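Local atomic coordinates of tryptophan--tRNA ligase (Campylobacter jejuni subsp. jejuni, PDB entry 3TZL), a protein that probably catalyses the ATP-dependent attachment of tryptophan to its cognate tRNA, acting as a homodimeric class I synthetase. Residues I41-A46 with L81-K86; K86-L91 with A132-L137. All blocks are in the same frame, centred on the assembly; numbering follows the deposited sequence.

Contact 1. Residues I41-A46 with L81-K86; sequences IANYHA and LQSDVK. With TRP (tryptophan), chain J.
Two backbone amides grip the carbonyl oxygen I41 O, and they come from opposite faces of its peptide plane. Q82 N donates across the contact at 3.0 Å from I41 O, whereas N43 N closes an inverse gamma turn centred on A42. The side chain of Q82 reaches back in return: with CG anti to the backbone N (chi1 -172°) and the chain extended beyond it, OE1 arrives 2.8 Å from Y44 N and accepts its hydrogen from well off the amide plane. N43 makes a second double grip. Its OD1 receives S83 N on a lone pair in the carbonyl plane, while ND2, 2.8 Å from S83 OG, donates within the plane of its own amide; one bond at each end fixes the rotation of the carboxamide about chi2. L81 CD1 packs against N43 CG at 3.5 Å. These bonds fasten the ends of two neighbouring parallel strands of the Rossmann-type nucleotide-binding fold of class I synthetases, just where strand 36-41 gives way to the short helix 43-46 and strand 78-81 to a 3-10 turn. Beyond them S83 CB lies over a face of the Y44 ring, 3.9 Å from its centroid in a CH-pi contact, and Y44 OH is hydrogen-bonded to E90 of the second subunit. On the ligand side, the H45 ring, whose polar partner is D134, presents a face to CD1 of the bound tryptophan, and Q82 NE2 lies 3.3 Å from H45 CD2, the amide and imidazole planes only 9° apart.

Contact 2. Residues K86-L91 with A132-L137; sequences KEVMEL and AADILL. With TRP (tryptophan), chain J.
V88 and L91, one turn apart on helix 87-96, meet A133 and L137 on helix 122-137, and these four residues form the tightly packed apolar part of the contact. V88 CG2 lies 3.7 Å from A133 CB, and L91 CD2 comes equally near L137 CB. In L91, CG stands anti to the backbone N (chi1 -176°), which carries CD2 over the turn between A133 and L137. L137 answers with the same first torsion and sends CD2 toward the backbone of V88, 3.9 Å from V88 N. The short helical segments cross at 110°, their axes 8.9 Å apart at closest approach, and the small A133 lets the backbones draw near: its CA is 5.8 Å from that of L91. Packing is looser at E87, which is partly exposed: its CB comes no nearer than 4.4 Å to L137 CD2, and the rest of the glutamate leads away to lie against helix 291-320. D134 occupies the ligand end. V88 CG2 sits 3.4 Å from its OD1, placing a methyl beside a carboxylate whose OD2 accepts the indole N-H of the bound tryptophan, NE1 to OD2 3.0 Å, in a nearly straight bond of 170°. I135 lays CG1 against the six-membered part of the indole, and Q149 holds the ligand at another point. H45 NE2 also donates to OD2 and Q82 NE2 to OD1; these bonds fix the orientation of the buried carboxylate, consistent with D134 selecting for the indole N-H.

Overall arrangement
Followed from the N terminus, the chain leaves strand 36-41, passes through helix 53-70 and strand 78-81, and returns to its starting neighbourhood at contact 1, which closes that crossover. Contact 2 opens where contact 1 ends, K86 belonging to both, and closes a second, largely helical loop when helix 122-137 comes back against helix 87-96. The two loops therefore follow in series and neither nests in the other. The centres of the two contacts lie about 10 Å apart, and Y44 packs on V88 between them. Together they join the ends of strands 36-41 and 78-81 to helices 87-96 and 122-137, with bound tryptophan touching both and the second subunit also reaching each.

Contact 1. Residues I41-A46 with L81-K86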
loop_
_atom_site.group_PDB
_atom_site.type_symbol
_atom_site.label_atom_id
_atom_site.label_comp_id
_atom_site.label_asym_id
_atom_site.label_seq_id
_atom_site.Cartn_x
_atom_site.Cartn_y
_atom_site.Cartn_z
ATOM N N ILE B 41 4.019 -5.957 16.347
ATOM C CA ILE B 41 3.810 -7.236 15.693
ATOM C C ILE B 41 3.555 -6.937 14.216
ATOM O O ILE B 41 2.553 -6.331 13.867
ATOM C CB ILE B 41 2.574 -7.968 16.265
ATOM C CG1 ILE B 41 2.693 -8.125 17.789
ATOM C CG2 ILE B 41 2.404 -9.337 15.604
ATOM C CD1 ILE B 41 3.900 -8.941 18.191
ATOM N N ALA B 42 4.464 -7.359 13.356
ATOM C CA ALA B 42 4.440 -6.933 11.964
ATOM C C ALA B 42 3.497 -7.802 11.190
ATOM O O ALA B 42 3.937 -8.603 10.379
ATOM C CB ALA B 42 5.846 -7.027 11.358
ATOM N N ASN B 43 2.201 -7.651 11.425
ATOM C CA ASN B 43 1.251 -8.544 10.775
ATOM C C ASN B 43 1.005 -8.280 9.281
ATOM O O ASN B 43 0.649 -9.214 8.561
ATOM C CB ASN B 43 -0.066 -8.718 11.575
ATOM C CG ASN B 43 -0.904 -7.445 11.674
ATOM O OD1 ASN B 43 -0.376 -6.341 11.763
ATOM N ND2 ASN B 43 -2.232 -7.612 11.702
ATOM N N TYR B 44 1.193 -7.043 8.803
ATOM C CA TYR B 44 1.053 -6.822 7.342
ATOM C C TYR B 44 2.116 -7.632 6.630
ATOM O O TYR B 44 1.841 -8.304 5.641
ATOM C CB TYR B 44 1.190 -5.345 6.944
ATOM C CG TYR B 44 -0.034 -4.493 7.208
ATOM C CD1 TYR B 44 -1.312 -4.972 6.981
ATOM C CD2 TYR B 44 0.103 -3.200 7.686
ATOM C CE1 TYR B 44 -2.424 -4.166 7.210
ATOM C CE2 TYR B 44 -0.986 -2.398 7.927
ATOM C CZ TYR B 44 -2.245 -2.877 7.695
ATOM O OH TYR B 44 -3.316 -2.042 7.943
ATOM N N HIS B 45 3.334 -7.578 7.152
ATOM C CA HIS B 45 4.465 -8.292 6.552
ATOM C C HIS B 45 4.279 -9.801 6.554
ATOM O O HIS B 45 4.784 -10.483 5.670
ATOM C CB HIS B 45 5.772 -7.929 7.258
ATOM C CG HIS B 45 6.243 -6.528 6.981
ATOM N ND1 HIS B 45 7.005 -6.203 5.879
ATOM C CD2 HIS B 45 6.062 -5.374 7.668
ATOM C CE1 HIS B 45 7.259 -4.906 5.890
ATOM N NE2 HIS B 45 6.706 -4.381 6.970
ATOM N N ALA B 46 3.547 -10.340 7.529
ATOM C CA ALA B 46 3.366 -11.790 7.570
ATOM C C ALA B 46 2.476 -12.232 6.426
ATOM O O ALA B 46 2.432 -13.420 6.099
ATOM C CB ALA B 46 2.794 -12.251 8.905
ATOM N N LEU B 81 0.074 -3.711 17.352
ATOM C CA LEU B 81 -0.110 -4.591 16.210
ATOM C C LEU B 81 -0.122 -3.694 14.978
ATOM O O LEU B 81 -0.912 -2.764 14.895
ATOM C CB LEU B 81 -1.449 -5.312 16.335
ATOM C CG LEU B 81 -1.891 -6.266 15.226
ATOM C CD1 LEU B 81 -0.972 -7.456 15.218
ATOM C CD2 LEU B 81 -3.334 -6.700 15.476
ATOM N N GLN B 82 0.759 -3.977 14.036
ATOM C CA GLN B 82 1.036 -3.068 12.926
ATOM C C GLN B 82 -0.225 -2.544 12.231
ATOM O O GLN B 82 -0.378 -1.349 12.002
ATOM C CB GLN B 82 1.892 -3.807 11.910
ATOM C CG GLN B 82 2.416 -2.950 10.785
ATOM C CD GLN B 82 3.116 -3.792 9.770
ATOM O OE1 GLN B 82 2.918 -5.013 9.727
ATOM N NE2 GLN B 82 3.963 -3.169 8.966
ATOM N N SER B 83 -1.132 -3.454 11.922
ATOM C CA SER B 83 -2.377 -3.125 11.235
ATOM C C SER B 83 -3.379 -2.276 12.030
ATOM O O SER B 83 -4.422 -1.910 11.490
ATOM C CB SER B 83 -3.053 -4.417 10.807
ATOM O OG SER B 83 -3.517 -5.115 11.944
ATOM N N ASP B 84 -3.094 -1.953 13.293
ATOM C CA ASP B 84 -4.015 -1.089 14.033
ATOM C C ASP B 84 -3.682 0.366 13.758
ATOM O O ASP B 84 -4.474 1.255 14.066
ATOM C CB ASP B 84 -3.977 -1.331 15.554
ATOM C CG ASP B 84 -4.694 -2.617 15.979
ATOM O OD1 ASP B 84 -5.564 -3.118 15.238
ATOM O OD2 ASP B 84 -4.388 -3.123 17.083
ATOM N N VAL B 85 -2.494 0.623 13.225
ATOM C CA VAL B 85 -2.132 1.992 12.863
ATOM C C VAL B 85 -2.108 2.085 11.348
ATOM O O VAL B 85 -1.098 1.805 10.700
ATOM C CB VAL B 85 -0.809 2.441 13.519
ATOM C CG1 VAL B 85 -0.478 3.873 13.137
ATOM C CG2 VAL B 85 -0.916 2.317 15.029
ATOM N N LYS B 86 -3.264 2.439 10.789
ATOM C CA LYS B 86 -3.482 2.316 9.355
ATOM C C LYS B 86 -2.688 3.324 8.543
ATOM O O LYS B 86 -2.501 3.125 7.348
ATOM C CB LYS B 86 -4.964 2.467 9.019
ATOM C CG LYS B 86 -5.897 1.549 9.778
ATOM C CD LYS B 86 -5.751 0.127 9.330
ATOM C CE LYS B 86 -6.963 -0.658 9.822
ATOM N NZ LYS B 86 -6.626 -2.087 9.624
HETATM N N TRP J . 11.437 -7.418 8.203
HETATM C CA TRP J . 11.563 -7.711 9.634
HETATM C C TRP J . 11.853 -9.188 9.865
HETATM O O TRP J . 12.203 -9.606 10.975
HETATM C CB TRP J . 10.296 -7.288 10.399
HETATM C CG TRP J . 10.011 -5.823 10.257
HETATM C CD1 TRP J . 8.989 -5.235 9.561
HETATM C CD2 TRP J . 10.801 -4.762 10.792
HETATM N NE1 TRP J . 9.088 -3.860 9.650
HETATM C CE2 TRP J . 10.199 -3.547 10.394
HETATM C CE3 TRP J . 11.964 -4.720 11.574
HETATM C CZ2 TRP J . 10.715 -2.304 10.764
HETATM C CZ3 TRP J . 12.481 -3.482 11.935
HETATM C CH2 TRP J . 11.852 -2.293 11.535
HETATM O OXT TRP J . 11.741 -9.984 8.931
#

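Contact 2. Residues K86-L91 with A132-L137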
loop_
_atom_site.group_PDB
_atom_site.type_symbol
_atom_site.label_atom_id
_atom_site.label_comp_id
_atom_site.label_asym_id
_atom_site.label_seq_id
_atom_site.Cartn_x
_atom_site.Cartn_y
_atom_site.Cartn_z
ATOM N N LYS B 86 -3.264 2.439 10.789
ATOM C CA LYS B 86 -3.482 2.316 9.355
ATOM C C LYS B 86 -2.688 3.324 8.543
ATOM O O LYS B 86 -2.501 3.125 7.348
ATOM C CB LYS B 86 -4.964 2.467 9.019
ATOM C CG LYS B 86 -5.897 1.549 9.778
ATOM C CD LYS B 86 -5.751 0.127 9.330
ATOM C CE LYS B 86 -6.963 -0.658 9.822
ATOM N NZ LYS B 86 -6.626 -2.087 9.624
ATOM N N GLU B 87 -2.254 4.405 9.192
ATOM C CA GLU B 87 -1.454 5.446 8.538
ATOM C C GLU B 87 -0.288 4.853 7.765
ATOM O O GLU B 87 0.097 5.370 6.713
ATOM C CB GLU B 87 -0.907 6.457 9.553
ATOM C CG GLU B 87 -1.937 7.493 10.038
ATOM C CD GLU B 87 -2.980 6.940 11.033
ATOM O OE1 GLU B 87 -2.850 5.779 11.492
ATOM O OE2 GLU B 87 -3.948 7.676 11.337
ATOM N N VAL B 88 0.258 3.750 8.270
ATOM C CA VAL B 88 1.416 3.144 7.618
ATOM C C VAL B 88 1.177 2.747 6.160
ATOM O O VAL B 88 2.098 2.815 5.345
ATOM C CB VAL B 88 2.017 1.963 8.427
ATOM C CG1 VAL B 88 1.174 0.683 8.270
ATOM C CG2 VAL B 88 3.453 1.741 7.988
HETATM N N MSE B 89 -0.056 2.368 5.826
HETATM C CA MSE B 89 -0.413 2.005 4.445
HETATM C C MSE B 89 -0.392 3.211 3.517
HETATM O O MSE B 89 0.046 3.128 2.375
HETATM C CB MSE B 89 -1.802 1.401 4.396
HETATM C CG MSE B 89 -1.879 0.053 5.030
HETATM SE SE MSE B 89 -1.362 -1.308 3.748
HETATM C CE MSE B 89 0.514 -1.153 3.495
ATOM N N GLU B 90 -0.894 4.327 4.016
ATOM C CA GLU B 90 -0.900 5.552 3.251
ATOM C C GLU B 90 0.531 6.012 3.025
ATOM O O GLU B 90 0.893 6.376 1.912
ATOM C CB GLU B 90 -1.714 6.612 3.984
ATOM C CG GLU B 90 -2.107 7.784 3.102
ATOM C CD GLU B 90 -3.362 8.467 3.587
ATOM O OE1 GLU B 90 -4.297 8.656 2.763
ATOM O OE2 GLU B 90 -3.411 8.823 4.786
ATOM N N LEU B 91 1.364 5.962 4.071
ATOM C CA LEU B 91 2.765 6.372 3.939
ATOM C C LEU B 91 3.533 5.501 2.945
ATOM O O LEU B 91 4.336 5.993 2.167
ATOM C CB LEU B 91 3.486 6.401 5.293
ATOM C CG LEU B 91 4.927 6.915 5.225
ATOM C CD1 LEU B 91 4.944 8.324 4.631
ATOM C CD2 LEU B 91 5.664 6.896 6.606
ATOM N N ALA B 132 10.086 0.417 5.119
ATOM C CA ALA B 132 10.602 1.783 5.225
ATOM C C ALA B 132 9.538 2.703 5.828
ATOM O O ALA B 132 9.845 3.594 6.613
ATOM C CB ALA B 132 11.073 2.297 3.886
ATOM N N ALA B 133 8.281 2.468 5.481
ATOM C CA ALA B 133 7.213 3.239 6.083
ATOM C C ALA B 133 7.159 2.997 7.604
ATOM O O ALA B 133 7.027 3.947 8.379
ATOM C CB ALA B 133 5.871 2.920 5.413
ATOM N N ASP B 134 7.271 1.733 8.020
ATOM C CA ASP B 134 7.297 1.386 9.444
ATOM C C ASP B 134 8.340 2.210 10.168
ATOM O O ASP B 134 8.067 2.807 11.193
ATOM C CB ASP B 134 7.668 -0.084 9.639
ATOM C CG ASP B 134 6.594 -1.037 9.146
ATOM O OD1 ASP B 134 5.387 -0.739 9.317
ATOM O OD2 ASP B 134 6.970 -2.091 8.585
ATOM N N ILE B 135 9.546 2.224 9.620
ATOM C CA ILE B 135 10.663 2.922 10.232
ATOM C C ILE B 135 10.494 4.452 10.237
ATOM O O ILE B 135 10.637 5.096 11.282
ATOM C CB ILE B 135 11.959 2.517 9.529
ATOM C CG1 ILE B 135 12.160 0.997 9.672
ATOM C CG2 ILE B 135 13.140 3.303 10.076
ATOM C CD1 ILE B 135 13.151 0.414 8.707
ATOM N N LEU B 136 10.154 5.018 9.082
ATOM C CA LEU B 136 10.137 6.477 8.901
ATOM C C LEU B 136 8.959 7.165 9.568
ATOM O O LEU B 136 9.075 8.306 10.006
ATOM C CB LEU B 136 10.147 6.847 7.409
ATOM C CG LEU B 136 11.337 6.348 6.595
ATOM C CD1 LEU B 136 11.290 6.807 5.137
ATOM C CD2 LEU B 136 12.629 6.772 7.244
ATOM N N LEU B 137 7.815 6.493 9.589
ATOM C CA LEU B 137 6.600 7.030 10.218
ATOM C C LEU B 137 6.857 7.498 11.656
ATOM O O LEU B 137 6.339 8.529 12.072
ATOM C CB LEU B 137 5.467 5.989 10.184
ATOM C CG LEU B 137 4.063 6.332 10.718
ATOM C CD1 LEU B 137 3.434 7.566 10.037
ATOM C CD2 LEU B 137 3.150 5.135 10.565
HETATM N N TRP J . 11.437 -7.418 8.203
HETATM C CA TRP J . 11.563 -7.711 9.634
HETATM C C TRP J . 11.853 -9.188 9.865
HETATM O O TRP J . 12.203 -9.606 10.975
HETATM C CB TRP J . 10.296 -7.288 10.399
HETATM C CG TRP J . 10.011 -5.823 10.257
HETATM C CD1 TRP J . 8.989 -5.235 9.561
HETATM C CD2 TRP J . 10.801 -4.762 10.792
HETATM N NE1 TRP J . 9.088 -3.860 9.650
HETATM C CE2 TRP J . 10.199 -3.547 10.394
HETATM C CE3 TRP J . 11.964 -4.720 11.574
HETATM C CZ2 TRP J . 10.715 -2.304 10.764
HETATM C CZ3 TRP J . 12.481 -3.482 11.935
HETATM C CH2 TRP J . 11.852 -2.293 11.535
HETATM O OXT TRP J . 11.741 -9.984 8.931
#